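Local atomic coordinates of FAD-dependent oxidoreductase (Actinomadura kijaniata, PDB entry 3M9V), a protein that probably acts as a flavin-dependent oxidoreductase of the acyl-CoA dehydrogenase family, working on a dTDP-linked sugar in the biosynthesis of D-kijanose. Residues A[49-53]-A[54-58]. Sequence-based numbering, arbitrary orientation. Where two conformers were deposited one is given.
Sequences GTFPT and DTFDA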
loop_
_atom_site.group_PDB
_atom_site.type_symbol
_atom_site.label_atom_id
_atom_site.label_comp_id
_atom_site.label_asym_id
_atom_site.label_seq_id
_atom_site.Cartn_x
_atom_site.Cartn_y
_atom_site.Cartn_z
ATOM N N GLY A 49 30.615 -13.662 5.503
ATOM C CA GLY A 49 30.732 -13.024 4.191
ATOM C C GLY A 49 31.589 -13.847 3.240
ATOM O O GLY A 49 32.356 -13.298 2.458
ATOM N N THR A 50 31.502 -15.172 3.309
ATOM C CA THR A 50 32.451 -15.996 2.571
ATOM C C THR A 50 31.670 -16.903 1.631
ATOM O O THR A 50 30.533 -17.304 1.895
ATOM C CB THR A 50 33.278 -16.916 3.515
ATOM O OG1 THR A 50 32.389 -17.754 4.266
ATOM C CG2 THR A 50 34.176 -16.114 4.466
ATOM N N PHE A 51 32.300 -17.234 0.514
ATOM C CA PHE A 51 31.621 -17.946 -0.554
ATOM C C PHE A 51 31.613 -19.444 -0.202
ATOM O O PHE A 51 32.593 -19.959 0.332
ATOM C CB PHE A 51 32.360 -17.641 -1.857
ATOM C CG PHE A 51 31.674 -18.199 -3.050
ATOM C CD1 PHE A 51 30.647 -17.486 -3.672
ATOM C CD2 PHE A 51 32.023 -19.465 -3.512
ATOM C CE1 PHE A 51 29.984 -18.047 -4.756
ATOM C CE2 PHE A 51 31.370 -20.023 -4.606
ATOM C CZ PHE A 51 30.347 -19.318 -5.225
ATOM N N PRO A 52 30.510 -20.160 -0.457
ATOM C CA PRO A 52 30.512 -21.570 -0.058
ATOM C C PRO A 52 31.221 -22.452 -1.099
ATOM O O PRO A 52 30.561 -23.083 -1.923
ATOM C CB PRO A 52 29.013 -21.880 -0.012
ATOM C CG PRO A 52 28.454 -21.065 -1.193
ATOM C CD PRO A 52 29.230 -19.757 -1.079
ATOM N N THR A 53 32.555 -22.482 -1.103
ATOM C CA THR A 53 33.280 -23.149 -2.182
ATOM C C THR A 53 32.960 -24.638 -2.198
ATOM O O THR A 53 32.922 -25.251 -3.263
ATOM C CB THR A 53 34.806 -22.991 -2.049
ATOM O OG1 THR A 53 35.183 -23.396 -0.729
ATOM C CG2 THR A 53 35.223 -21.540 -2.290
ATOM N N ASP A 54 32.683 -25.213 -1.034
ATOM C CA ASP A 54 32.395 -26.653 -0.978
ATOM C C ASP A 54 31.059 -27.052 -1.598
ATOM O O ASP A 54 30.882 -28.159 -2.137
ATOM C CB ASP A 54 32.379 -27.176 0.474
ATOM C CG ASP A 54 31.625 -26.255 1.430
ATOM O OD1 ASP A 54 30.835 -26.695 2.297
ATOM O OD2 ASP A 54 31.821 -25.031 1.288
ATOM N N THR A 55 30.080 -26.153 -1.518
ATOM C CA THR A 55 28.822 -26.482 -2.187
ATOM C C THR A 55 29.079 -26.555 -3.683
ATOM O O THR A 55 28.546 -27.422 -4.388
ATOM C CB THR A 55 27.815 -25.340 -1.932
ATOM O OG1 THR A 55 27.469 -25.400 -0.544
ATOM C CG2 THR A 55 26.600 -25.513 -2.829
ATOM N N PHE A 56 29.858 -25.595 -4.181
ATOM C CA PHE A 56 30.112 -25.554 -5.621
ATOM C C PHE A 56 31.015 -26.683 -6.078
ATOM O O PHE A 56 30.807 -27.247 -7.158
ATOM C CB PHE A 56 30.577 -24.174 -6.093
ATOM C CG PHE A 56 29.394 -23.259 -6.232
ATOM C CD1 PHE A 56 28.746 -23.117 -7.460
ATOM C CD2 PHE A 56 28.872 -22.636 -5.101
ATOM C CE1 PHE A 56 27.582 -22.328 -7.549
ATOM C CE2 PHE A 56 27.707 -21.861 -5.193
ATOM C CZ PHE A 56 27.069 -21.707 -6.421
ATOM N N ASP A 57 31.957 -27.078 -5.223
ATOM C CA ASP A 57 32.700 -28.289 -5.586
ATOM C C ASP A 57 31.754 -29.476 -5.752
ATOM O O ASP A 57 31.859 -30.215 -6.726
ATOM C CB ASP A 57 33.834 -28.631 -4.613
ATOM C CG ASP A 57 35.000 -27.668 -4.706
ATOM O OD1 ASP A 57 35.192 -26.979 -5.732
ATOM O OD2 ASP A 57 35.734 -27.561 -3.705
ATOM N N ALA A 58 30.812 -29.677 -4.835
ATOM C CA ALA A 58 29.875 -30.788 -5.013
ATOM C C ALA A 58 28.995 -30.692 -6.264
ATOM O O ALA A 58 28.698 -31.710 -6.900
ATOM C CB ALA A 58 29.017 -30.973 -3.747
#
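F51 lays its ring tip over one face of the F56 ring, CZ of F51 being 3.6 Å from CD2 of F56; the two planes are inclined at 34°, with centroids 5.1 Å apart. At the edge of the F56 ring, in its plane, sits the carbonyl O of P52, 3.6 Å from CD2 of F56, while CD of P52 lies over one face of the F51 ring, offset toward its rim. F51 reaches F56 because its CG is anti to the backbone N (chi1 -174°), which carries the ring along the start of the helix. The F51 side chain is about 7 Å from that of S173, which binds FMN though none is bound to this chain. The P52 pyrrolidine runs beside F56, its CG 4.1 Å from CE2 of F56. P52 is the N-cap: its O takes weak bonds from the amides of T55 and F56, followed by the stronger D57 N to T53 O bond, 2.8 Å. D54 bends back over the P52-T53 peptide and D57 lies by T53 O; their OD1 atoms form salt bridges with R37 and R60, respectively. The inverse gamma turn centred on P52 leads from helix 35-48 into helix 53-61, with F51 and F56 packing on A101, and P52 and T55 on T98, of helix 96-118.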